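Local coordinates for short-chain dehydrogenase/reductase SDR (Paraburkholderia phymatum, PDB 5VA8), which probably catalyses NADP(H)-dependent oxidation or reduction, as a member of the short-chain dehydrogenase/reductase family, at residues A[11-16]-A[138-143]; A[17-22]-A[81-86]; A[25-30]-A[144-149]; A[33-38]-A[90-95]. All coordinates share one frame; numbering follows the deposited sequence.

Contact 1 (A[11-16]-A[138-143])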
# COMPACT_ATOMS: atom_id res chain seq x y z
N LEU A 11 14.01 -28.03 -0.74
CA LEU A 11 13.99 -26.74 -1.43
C LEU A 11 14.63 -26.79 -2.81
O LEU A 11 14.59 -25.78 -3.52
CB LEU A 11 14.69 -25.67 -0.58
CG LEU A 11 14.02 -25.41 0.78
CD1 LEU A 11 14.61 -24.15 1.41
CD2 LEU A 11 12.51 -25.32 0.64
N GLY A 12 15.23 -27.91 -3.20
CA GLY A 12 15.72 -28.10 -4.55
C GLY A 12 16.93 -27.28 -4.94
O GLY A 12 17.18 -27.11 -6.14
N ILE A 13 17.71 -26.77 -3.98
CA ILE A 13 18.80 -25.86 -4.30
C ILE A 13 20.16 -26.39 -3.83
O ILE A 13 21.13 -25.65 -3.78
CB ILE A 13 18.53 -24.45 -3.76
CG1 ILE A 13 18.20 -24.47 -2.26
CG2 ILE A 13 17.40 -23.80 -4.56
CD1 ILE A 13 18.02 -23.05 -1.64
N ALA A 14 20.23 -27.68 -3.50
CA ALA A 14 21.51 -28.28 -3.13
C ALA A 14 22.49 -28.18 -4.29
O ALA A 14 22.15 -28.48 -5.44
CB ALA A 14 21.31 -29.74 -2.73
N GLY A 15 23.71 -27.74 -3.99
CA GLY A 15 24.74 -27.63 -4.99
C GLY A 15 24.76 -26.31 -5.72
O GLY A 15 25.73 -26.04 -6.46
N LYS A 16 23.75 -25.47 -5.54
CA LYS A 16 23.77 -24.14 -6.11
C LYS A 16 24.73 -23.27 -5.32
O LYS A 16 25.21 -23.64 -4.25
CB LYS A 16 22.36 -23.53 -6.13
CG LYS A 16 21.42 -24.24 -7.11
CD LYS A 16 20.18 -23.42 -7.35
CE LYS A 16 19.13 -24.21 -8.15
NZ LYS A 16 19.61 -24.61 -9.51
N ARG A 138 21.32 -18.83 -17.27
CA ARG A 138 21.03 -20.16 -16.76
C ARG A 138 19.55 -20.40 -16.54
O ARG A 138 19.16 -21.52 -16.20
CB ARG A 138 21.81 -20.40 -15.46
CG ARG A 138 23.31 -20.53 -15.71
CD ARG A 138 24.10 -20.74 -14.42
NE ARG A 138 24.03 -19.58 -13.54
CZ ARG A 138 24.90 -18.56 -13.56
NH1 ARG A 138 25.91 -18.56 -14.42
NH2 ARG A 138 24.74 -17.55 -12.71
N GLY A 139 18.71 -19.39 -16.74
CA GLY A 139 17.28 -19.56 -16.55
C GLY A 139 16.86 -19.77 -15.12
O GLY A 139 15.77 -20.28 -14.87
N PHE A 140 17.71 -19.41 -14.16
CA PHE A 140 17.37 -19.52 -12.75
C PHE A 140 18.15 -18.46 -11.99
O PHE A 140 19.36 -18.33 -12.19
CB PHE A 140 17.70 -20.91 -12.18
CG PHE A 140 17.43 -21.04 -10.70
CD1 PHE A 140 16.24 -21.57 -10.25
CD2 PHE A 140 18.36 -20.60 -9.75
CE1 PHE A 140 15.98 -21.68 -8.89
CE2 PHE A 140 18.10 -20.69 -8.39
CZ PHE A 140 16.91 -21.24 -7.96
N GLY A 141 17.48 -17.75 -11.09
CA GLY A 141 18.17 -16.81 -10.24
C GLY A 141 17.30 -16.42 -9.08
O GLY A 141 16.07 -16.41 -9.19
N ARG A 142 17.93 -16.09 -7.95
CA ARG A 142 17.22 -15.61 -6.77
C ARG A 142 18.01 -14.47 -6.17
O ARG A 142 19.20 -14.64 -5.85
CB ARG A 142 17.04 -16.72 -5.73
CG ARG A 142 16.28 -17.94 -6.21
CD ARG A 142 14.80 -17.64 -6.33
NE ARG A 142 13.98 -18.82 -6.61
CZ ARG A 142 13.60 -19.21 -7.82
NH1 ARG A 142 13.97 -18.52 -8.90
NH2 ARG A 142 12.83 -20.29 -7.96
N VAL A 143 17.38 -13.32 -6.01
CA VAL A 143 17.96 -12.20 -5.29
C VAL A 143 17.04 -11.88 -4.13
O VAL A 143 15.83 -11.72 -4.33
CB VAL A 143 18.13 -10.95 -6.18
CG1 VAL A 143 18.71 -9.79 -5.36
CG2 VAL A 143 19.00 -11.27 -7.41
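Lys16 lies over one face of the Phe140 ring, and this stack is the tight part of the contact. The aliphatic end of the lysine does the touching: CD comes within 3.6 Å of Phe140 CE2, and CE stands 3.8 Å from the ring centroid in a CH-pi contact. An otherwise extended chain bends at its last torsion (chi4 -62°), which lifts NZ over the ring rather than past its rim. NZ is 4.2 Å from the centroid of the Phe140 ring and 11° off its normal, a cation-pi arrangement. Ile13 belongs to the looser part. Its CG2 approaches Phe140 CZ obliquely at 4.3 Å, and the buried isoleucine also packs on Val40. No hydrogen bond crosses between 11-16 and 138-143, and Lys16 and Phe140 both keep some access to solvent, with the exposed Schellman turn at Gly139 just before the ring. Phe140 CE1 also lies 3.4 Å above the guanidinium plane of Arg142, which sits on the ring side turned away from Lys16. That guanidinium is fixed by NH1 to Gly141 O and by NH2 to Ser245 O. The contact thus joins the loop leading into strand 17-20 to the start of strand 141-146, at the amino-terminal ends of two inner strands, and the ring's pi electrons probably give the ammonium modest stabilisation in a residue that remains partly exposed.

Contact 2 (A[17-22]-A[81-86]). With NAP (NADP nicotinamide-adenine-dinucleotide phosphate), chain E.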
# COMPACT_ATOMS: atom_id res chain seq x y z
N SER A 17 25.04 -22.11 -5.88
CA SER A 17 26.00 -21.20 -5.28
C SER A 17 25.30 -19.92 -4.84
O SER A 17 24.44 -19.39 -5.55
CB SER A 17 27.13 -20.87 -6.24
OG SER A 17 26.64 -20.25 -7.42
N ALA A 18 25.65 -19.45 -3.63
CA ALA A 18 25.08 -18.21 -3.11
C ALA A 18 26.19 -17.26 -2.67
O ALA A 18 27.18 -17.68 -2.08
CB ALA A 18 24.15 -18.46 -1.93
N LEU A 19 25.99 -15.97 -2.95
CA LEU A 19 26.80 -14.91 -2.38
C LEU A 19 25.94 -14.23 -1.32
O LEU A 19 24.88 -13.68 -1.63
CB LEU A 19 27.23 -13.91 -3.46
CG LEU A 19 28.02 -12.68 -3.01
CD1 LEU A 19 29.31 -13.10 -2.29
CD2 LEU A 19 28.35 -11.80 -4.22
N VAL A 20 26.39 -14.29 -0.06
CA VAL A 20 25.62 -13.77 1.07
C VAL A 20 26.42 -12.62 1.68
O VAL A 20 27.48 -12.84 2.29
CB VAL A 20 25.33 -14.86 2.11
CG1 VAL A 20 24.36 -14.35 3.18
CG2 VAL A 20 24.75 -16.12 1.42
N CYS A 21 25.93 -11.39 1.51
CA CYS A 21 26.66 -10.20 1.95
C CYS A 21 26.46 -9.92 3.43
O CYS A 21 25.38 -10.11 3.98
CB CYS A 21 26.21 -8.98 1.15
SG CYS A 21 26.52 -9.12 -0.61
N ALA A 22 27.53 -9.43 4.07
CA ALA A 22 27.46 -8.91 5.44
C ALA A 22 26.91 -9.98 6.38
O ALA A 22 25.86 -9.83 7.02
CB ALA A 22 26.64 -7.62 5.47
N ALA A 81 34.08 -6.28 -6.14
CA ALA A 81 34.91 -7.04 -7.06
C ALA A 81 35.55 -8.23 -6.37
O ALA A 81 35.70 -9.31 -6.98
CB ALA A 81 35.98 -6.14 -7.68
N ALA A 82 35.97 -8.07 -5.11
CA ALA A 82 36.59 -9.17 -4.38
C ALA A 82 35.58 -10.26 -4.07
O ALA A 82 35.90 -11.45 -4.11
CB ALA A 82 37.21 -8.66 -3.08
N ALA A 83 34.35 -9.87 -3.75
CA ALA A 83 33.29 -10.85 -3.51
C ALA A 83 32.99 -11.62 -4.79
O ALA A 83 32.87 -12.85 -4.77
CB ALA A 83 32.04 -10.14 -2.99
N LEU A 84 32.89 -10.92 -5.92
CA LEU A 84 32.60 -11.59 -7.18
C LEU A 84 33.77 -12.43 -7.68
O LEU A 84 33.56 -13.44 -8.36
CB LEU A 84 32.18 -10.57 -8.23
CG LEU A 84 30.84 -9.93 -7.85
CD1 LEU A 84 30.59 -8.68 -8.67
CD2 LEU A 84 29.71 -10.93 -8.03
N ALA A 85 35.01 -12.05 -7.36
CA ALA A 85 36.14 -12.90 -7.73
C ALA A 85 36.03 -14.27 -7.06
O ALA A 85 36.35 -15.30 -7.67
CB ALA A 85 37.46 -12.23 -7.38
N ALA A 86 35.58 -14.30 -5.81
CA ALA A 86 35.43 -15.56 -5.10
C ALA A 86 34.21 -16.32 -5.57
O ALA A 86 34.23 -17.56 -5.64
CB ALA A 86 35.33 -15.30 -3.60
PA NAP E . 24.70 -7.30 12.80
O1A NAP E . 24.28 -8.37 13.73
O2A NAP E . 25.56 -6.21 13.40
O5B NAP E . 25.48 -8.03 11.60
C5B NAP E . 26.01 -7.22 10.54
C4B NAP E . 26.93 -8.10 9.74
O4B NAP E . 27.27 -7.41 8.51
C3B NAP E . 28.27 -8.42 10.40
O3B NAP E . 28.72 -9.69 9.95
C2B NAP E . 29.16 -7.31 9.87
O2B NAP E . 30.55 -7.68 10.04
C1B NAP E . 28.67 -7.24 8.43
N9A NAP E . 28.91 -5.97 7.76
C8A NAP E . 28.44 -4.74 8.13
N7A NAP E . 28.71 -3.78 7.29
C5A NAP E . 29.43 -4.42 6.29
C6A NAP E . 30.03 -3.94 5.10
N6A NAP E . 29.99 -2.67 4.71
N1A NAP E . 30.68 -4.84 4.33
C2A NAP E . 30.71 -6.12 4.71
N3A NAP E . 30.19 -6.68 5.81
C4A NAP E . 29.56 -5.77 6.56
O3 NAP E . 23.44 -6.60 12.12
PN NAP E . 21.99 -7.13 11.71
O1N NAP E . 22.10 -8.50 11.15
O2N NAP E . 21.08 -6.90 12.85
O5D NAP E . 21.63 -6.08 10.56
C5D NAP E . 21.81 -6.41 9.17
C4D NAP E . 21.12 -5.32 8.39
O4D NAP E . 19.70 -5.37 8.68
C3D NAP E . 21.56 -3.89 8.71
O3D NAP E . 21.52 -3.07 7.55
C2D NAP E . 20.50 -3.43 9.71
O2D NAP E . 20.33 -2.02 9.79
C1D NAP E . 19.28 -4.10 9.08
N1N NAP E . 18.13 -4.26 10.00
C2N NAP E . 18.31 -4.82 11.21
C3N NAP E . 17.23 -5.02 12.04
C7N NAP E . 17.30 -5.64 13.40
O7N NAP E . 16.40 -5.39 14.23
N7N NAP E . 18.39 -6.34 13.73
C4N NAP E . 15.96 -4.71 11.56
C5N NAP E . 15.82 -4.13 10.32
C6N NAP E . 16.92 -3.89 9.55
P2B NAP E . 31.73 -6.59 9.99
O1X NAP E . 31.81 -6.13 8.57
O2X NAP E . 31.36 -5.46 10.95
O3X NAP E . 32.97 -7.37 10.47
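Leu19 reaches from strand 17-20 onto helix 77-86, and its two methyls divide between two successive helix residues. The side chain starts from a CB directed at the helix, with Ala83 the helix residue whose CA is nearest, 7.7 Å from Leu19 CA. CB and CG act as a spacer, making no close approach to 81-86 themselves; CB leads off the sheet, and CG anti to the backbone N (chi1 177°) sets the fork between Ala83 and Leu84. From CG the branches part. CD1 meets the CB of Ala83 at 4.1 Å, where the small side chain lets the helix backbone come near the strand. CD2 meets CD2 of Leu84, also at 4.1 Å. Leu84 starts out pointing away from the strand and bends back, so the two leucines cross at roughly a right angle and touch through single methyls. Around this core, Leu19 also packs on Thr43, Val45 and Leu93, while Leu84 leans on Ala130 and Thr131 of helix 110-138. Helix 77-86 belongs to the crossover between strands 67-71 and 92-95 of the Rossmann fold, and here it packs over the first strand of the sheet. At the far end of 17-22, past the strand, Ala22 CB lies 3.1 Å from O4B of the adenosine ribose of NADP, a close approach. No hydrogen bond links the two segments: cohesion rests on apolar methyl contacts, with Leu19 and Ala83 buried and Leu84 partly exposed, which implies a hydrophobic seam beside the strand that leads into the cofactor site.

Contact 3 (A[25-30]-A[144-149]). With NAP (NADP nicotinamide-adenine-dinucleotide phosphate), chain E; TCE (3,3',3''-phosphanetriyltripropanoic acid), chain F.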
# COMPACT_ATOMS: atom_id res chain seq x y z
N LYS A 25 27.73 -12.23 11.04
CA LYS A 25 26.88 -12.09 12.21
C LYS A 25 25.45 -11.81 11.77
O LYS A 25 25.19 -11.45 10.62
CB LYS A 25 27.35 -10.95 13.13
CG LYS A 25 28.81 -11.04 13.55
CD LYS A 25 29.31 -9.71 14.09
CE LYS A 25 28.44 -9.21 15.22
NZ LYS A 25 28.89 -7.90 15.78
N GLY A 26 24.52 -11.99 12.72
CA GLY A 26 23.19 -11.41 12.60
C GLY A 26 22.34 -12.03 11.50
O GLY A 26 22.40 -13.23 11.23
N LEU A 27 21.52 -11.17 10.87
CA LEU A 27 20.59 -11.64 9.85
C LEU A 27 21.31 -12.25 8.66
O LEU A 27 20.86 -13.26 8.11
CB LEU A 27 19.69 -10.50 9.39
CG LEU A 27 18.87 -9.85 10.49
CD1 LEU A 27 18.03 -8.74 9.89
CD2 LEU A 27 18.00 -10.89 11.19
N GLY A 28 22.41 -11.63 8.24
CA GLY A 28 23.16 -12.20 7.12
C GLY A 28 23.69 -13.58 7.45
O GLY A 28 23.58 -14.50 6.63
N ARG A 29 24.26 -13.75 8.65
CA ARG A 29 24.68 -15.09 9.07
C ARG A 29 23.50 -16.05 9.07
O ARG A 29 23.62 -17.19 8.60
CB ARG A 29 25.33 -15.04 10.46
CG ARG A 29 25.72 -16.43 10.94
CD ARG A 29 26.45 -16.46 12.28
NE ARG A 29 26.68 -17.85 12.69
CZ ARG A 29 27.37 -18.23 13.77
NH1 ARG A 29 27.91 -17.32 14.57
NH2 ARG A 29 27.52 -19.52 14.04
N GLY A 30 22.35 -15.61 9.57
CA GLY A 30 21.18 -16.47 9.58
C GLY A 30 20.79 -16.94 8.18
O GLY A 30 20.39 -18.09 8.00
N VAL A 144 17.60 -11.79 -2.93
CA VAL A 144 16.86 -11.40 -1.73
C VAL A 144 17.59 -10.20 -1.14
O VAL A 144 18.77 -10.31 -0.78
CB VAL A 144 16.77 -12.53 -0.70
CG1 VAL A 144 16.10 -12.03 0.59
CG2 VAL A 144 15.99 -13.72 -1.27
N ASN A 145 16.90 -9.07 -1.04
CA ASN A 145 17.49 -7.86 -0.45
C ASN A 145 16.99 -7.72 0.98
O ASN A 145 15.79 -7.61 1.22
CB ASN A 145 17.10 -6.62 -1.26
CG ASN A 145 17.43 -6.77 -2.72
OD1 ASN A 145 18.59 -6.91 -3.09
ND2 ASN A 145 16.41 -6.76 -3.57
N ILE A 146 17.92 -7.69 1.94
CA ILE A 146 17.55 -7.42 3.32
C ILE A 146 17.38 -5.92 3.46
O ILE A 146 18.35 -5.16 3.28
CB ILE A 146 18.61 -7.94 4.30
CG1 ILE A 146 18.73 -9.46 4.20
CG2 ILE A 146 18.28 -7.49 5.74
CD1 ILE A 146 19.85 -10.03 5.09
N THR A 147 16.16 -5.47 3.78
CA THR A 147 15.91 -4.04 3.89
C THR A 147 15.48 -3.74 5.32
O THR A 147 16.29 -3.93 6.24
CB THR A 147 14.89 -3.56 2.85
OG1 THR A 147 13.62 -4.21 3.01
CG2 THR A 147 15.42 -3.83 1.43
N SER A 148 14.24 -3.31 5.54
CA SER A 148 13.81 -2.85 6.86
C SER A 148 12.32 -2.58 6.83
O SER A 148 11.77 -2.21 5.79
CB SER A 148 14.55 -1.57 7.27
OG SER A 148 14.09 -1.13 8.54
N SER A 149 11.69 -2.70 8.00
CA SER A 149 10.33 -2.20 8.16
C SER A 149 10.24 -0.70 7.87
O SER A 149 9.14 -0.20 7.65
CB SER A 149 9.84 -2.47 9.59
OG SER A 149 10.50 -1.60 10.50
PA NAP E . 24.70 -7.30 12.80
O1A NAP E . 24.28 -8.37 13.73
O2A NAP E . 25.56 -6.21 13.40
O5B NAP E . 25.48 -8.03 11.60
C5B NAP E . 26.01 -7.22 10.54
C4B NAP E . 26.93 -8.10 9.74
O4B NAP E . 27.27 -7.41 8.51
C3B NAP E . 28.27 -8.42 10.40
O3B NAP E . 28.72 -9.69 9.95
C2B NAP E . 29.16 -7.31 9.87
O2B NAP E . 30.55 -7.68 10.04
C1B NAP E . 28.67 -7.24 8.43
N9A NAP E . 28.91 -5.97 7.76
C8A NAP E . 28.44 -4.74 8.13
N7A NAP E . 28.71 -3.78 7.29
C5A NAP E . 29.43 -4.42 6.29
C6A NAP E . 30.03 -3.94 5.10
N6A NAP E . 29.99 -2.67 4.71
N1A NAP E . 30.68 -4.84 4.33
C2A NAP E . 30.71 -6.12 4.71
N3A NAP E . 30.19 -6.68 5.81
C4A NAP E . 29.56 -5.77 6.56
O3 NAP E . 23.44 -6.60 12.12
PN NAP E . 21.99 -7.13 11.71
O1N NAP E . 22.10 -8.50 11.15
O2N NAP E . 21.08 -6.90 12.85
O5D NAP E . 21.63 -6.08 10.56
C5D NAP E . 21.81 -6.41 9.17
C4D NAP E . 21.12 -5.32 8.39
O4D NAP E . 19.70 -5.37 8.68
C3D NAP E . 21.56 -3.89 8.71
O3D NAP E . 21.52 -3.07 7.55
C2D NAP E . 20.50 -3.43 9.71
O2D NAP E . 20.33 -2.02 9.79
C1D NAP E . 19.28 -4.10 9.08
N1N NAP E . 18.13 -4.26 10.00
C2N NAP E . 18.31 -4.82 11.21
C3N NAP E . 17.23 -5.02 12.04
C7N NAP E . 17.30 -5.64 13.40
O7N NAP E . 16.40 -5.39 14.23
N7N NAP E . 18.39 -6.34 13.73
C4N NAP E . 15.96 -4.71 11.56
C5N NAP E . 15.82 -4.13 10.32
C6N NAP E . 16.92 -3.89 9.55
P2B NAP E . 31.73 -6.59 9.99
O1X NAP E . 31.81 -6.13 8.57
O2X NAP E . 31.36 -5.46 10.95
O3X NAP E . 32.97 -7.37 10.47
O16 TCE F . 18.35 0.68 9.14
C14 TCE F . 17.29 0.19 9.64
O15 TCE F . 16.17 0.47 9.15
C5 TCE F . 17.39 -0.71 10.86
C2 TCE F . 15.99 -0.87 11.45
P TCE F . 16.04 -2.20 12.76
C3 TCE F . 17.53 -2.05 13.83
C6 TCE F . 17.29 -0.74 14.56
C8 TCE F . 18.52 -0.45 15.39
O10 TCE F . 18.37 -0.19 16.60
O9 TCE F . 19.67 -0.48 14.85
C1 TCE F . 14.47 -2.13 13.73
C4 TCE F . 13.32 -2.35 12.76
C11 TCE F . 12.03 -2.21 13.55
O12 TCE F . 10.91 -2.42 13.01
O13 TCE F . 12.11 -1.88 14.76
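Leu27, which meets Ile146 across this contact, also lies against a flat group, the nicotinamide ring of NADP. Over one face stands Leu27 CD1, 4.1 Å from C2N of NADP; the bound phosphine, 3,3',3''-phosphanetriyltripropanoic acid, occupies the other. Thr147 O approaches the C6N corner of the ring at 3.4 Å, tilted out of its plane. Next to the nicotinamide ribose, Ile146 CD1 touches Leu27 CB at 4.3 Å and passes close to Gly28 N, while Ile146 CG2 turns to ribose O4D. CG1 of Ile146 beside its backbone N (chi1 -63°) sends CD1 to the helix and leaves CG2 for the sugar. Gly26, Leu27 and Gly28 belong to the glycine-rich cofactor loop of the family, which runs into the amino-terminal part of the helix. Leu27 N donates to O1N of the nicotinamide-side phosphate (2.7 Å, 160°), a short, fairly straight bond, whereas Lys25 N bonds only weakly to O3B. Past the end of strand 141-146, Ser148 OG donates to O15 of the phosphine and accepts from Ser150 N, and Ser149 OG donates to O12 at 2.7 Å. The Leu27 N-H, at the amino end of the helix, would probably stabilise the phosphate charge, while Leu27 lies over the nicotinamide and Ile146 against its ribose, consistent with a polar grip on the phosphate and apolar packing at the nicotinamide riboside.

Contact 4 (A[33-38]-A[90-95])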
# COMPACT_ATOMS: atom_id res chain seq x y z
N GLU A 33 23.51 -19.55 7.04
CA GLU A 33 23.34 -20.85 7.69
C GLU A 33 22.15 -21.60 7.12
O GLU A 33 22.20 -22.82 6.94
CB GLU A 33 23.18 -20.67 9.20
CG GLU A 33 24.41 -20.03 9.86
CD GLU A 33 24.56 -20.35 11.33
OE1 GLU A 33 24.72 -21.55 11.66
OE2 GLU A 33 24.52 -19.41 12.16
N ALA A 34 21.05 -20.89 6.84
CA ALA A 34 19.86 -21.56 6.34
C ALA A 34 20.06 -22.07 4.92
O ALA A 34 19.62 -23.18 4.59
CB ALA A 34 18.66 -20.62 6.41
N LEU A 35 20.74 -21.29 4.08
CA LEU A 35 21.05 -21.76 2.72
C LEU A 35 22.00 -22.94 2.76
O LEU A 35 21.78 -23.95 2.08
CB LEU A 35 21.62 -20.61 1.88
CG LEU A 35 20.64 -19.48 1.57
CD1 LEU A 35 21.37 -18.26 1.00
CD2 LEU A 35 19.55 -19.96 0.61
N ALA A 36 23.06 -22.85 3.58
CA ALA A 36 23.99 -23.98 3.70
C ALA A 36 23.28 -25.24 4.18
O ALA A 36 23.61 -26.35 3.74
CB ALA A 36 25.14 -23.61 4.64
N ALA A 37 22.32 -25.09 5.10
CA ALA A 37 21.58 -26.24 5.61
C ALA A 37 20.79 -26.95 4.52
O ALA A 37 20.49 -28.14 4.65
CB ALA A 37 20.62 -25.80 6.72
N GLU A 38 20.45 -26.24 3.44
CA GLU A 38 19.79 -26.85 2.30
C GLU A 38 20.77 -27.22 1.20
O GLU A 38 20.36 -27.48 0.06
CB GLU A 38 18.70 -25.91 1.77
CG GLU A 38 17.71 -25.42 2.84
CD GLU A 38 17.05 -26.55 3.63
OE1 GLU A 38 16.87 -27.66 3.10
OE2 GLU A 38 16.71 -26.31 4.82
N PRO A 90 27.01 -16.55 -9.03
CA PRO A 90 26.04 -17.04 -8.04
C PRO A 90 24.68 -17.30 -8.66
O PRO A 90 24.20 -16.54 -9.52
CB PRO A 90 25.97 -15.91 -7.02
CG PRO A 90 26.35 -14.67 -7.80
CD PRO A 90 27.38 -15.14 -8.80
N ASP A 91 24.05 -18.38 -8.21
CA ASP A 91 22.63 -18.59 -8.47
C ASP A 91 21.76 -17.73 -7.58
O ASP A 91 20.62 -17.40 -7.95
CB ASP A 91 22.24 -20.05 -8.24
CG ASP A 91 23.06 -21.01 -9.05
OD1 ASP A 91 22.92 -21.01 -10.29
OD2 ASP A 91 23.88 -21.75 -8.46
N ILE A 92 22.27 -17.39 -6.40
CA ILE A 92 21.53 -16.78 -5.30
C ILE A 92 22.37 -15.62 -4.79
O ILE A 92 23.56 -15.78 -4.53
CB ILE A 92 21.27 -17.78 -4.17
CG1 ILE A 92 20.30 -18.88 -4.62
CG2 ILE A 92 20.71 -17.09 -2.94
CD1 ILE A 92 20.45 -20.15 -3.79
N LEU A 93 21.75 -14.45 -4.64
CA LEU A 93 22.43 -13.27 -4.10
C LEU A 93 21.60 -12.75 -2.94
O LEU A 93 20.43 -12.44 -3.13
CB LEU A 93 22.58 -12.19 -5.17
CG LEU A 93 23.00 -10.81 -4.67
CD1 LEU A 93 24.42 -10.85 -4.09
CD2 LEU A 93 22.91 -9.81 -5.83
N VAL A 94 22.21 -12.67 -1.75
CA VAL A 94 21.56 -12.07 -0.59
C VAL A 94 22.27 -10.74 -0.34
O VAL A 94 23.44 -10.71 0.06
CB VAL A 94 21.61 -12.97 0.65
CG1 VAL A 94 20.88 -12.30 1.83
CG2 VAL A 94 20.96 -14.32 0.35
N ASN A 95 21.56 -9.65 -0.62
CA ASN A 95 22.09 -8.30 -0.47
C ASN A 95 21.89 -7.83 0.97
O ASN A 95 20.83 -8.02 1.56
CB ASN A 95 21.40 -7.34 -1.43
CG ASN A 95 22.09 -7.26 -2.79
OD1 ASN A 95 23.32 -7.23 -2.88
ND2 ASN A 95 21.30 -7.21 -3.85
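Helix 26-37, the first helix of the Rossmann fold, rests on the parallel sheet through Leu35, which meets Ile92 and Val94 of strand 92-95. One methyl does the work. Leu35 CD1 lies 4.0 Å from Val94 CG2 and 4.2 Å from Ile92 CG2, touching two side chains that emerge on the same face of the strand, two residues apart. Leu35 holds CG beside its own backbone N (chi1 -67°), which throws the fork forward from the helix to the sheet. The leucine and its two partners run past each other in opposite directions. In this beta-alpha-beta unit, strand 17-20 leads into helix 26-37, which returns the chain to strand 41-46; strand 92-95 then flanks strand 17-20 on the side away from 41-46. Leu35 therefore straddles two neighbouring strands, because it also packs on Ala18 and Val20. Leu93, the residue between the two contacts, points to the other face and packs on Thr131 of helix 110-138. No polar group takes part between 33-38 and 90-95, and all three touching residues are buried. Elsewhere on the helix, Glu33 and Ala36 pack against helix 49-63, and Glu33 OE2 forms a salt bridge with Arg29 NE. Val94, nearer the carboxyl end of its strand, has its side chain about 9 Å from NADP.

Contacts 1, 2 and 4 pack round the part of the sheet remote from the nicotinamide, whereas contact 3 lies about 3 Å from the centre of the chain and touches both bound molecules. Centres of contacts 1 and 4 are about 9 Å apart, tied by strand pairing, Arg142 O meeting Leu93 N at 2.8 Å. Contacts 2 and 4 are joined by pairing of strands 17-20 and 92-95, Leu19 O to Val94 N at 2.9 Å, and use opposite faces of the sheet. Helix 26-37 serves contacts 3 and 4, whose centres lie about 12 Å apart; there Asn145 OD1 and Asn95 ND2 hydrogen-bond at 2.8 Å. Contacts 2 and 3 touch NADP, at its adenosine and nicotinamide halves respectively.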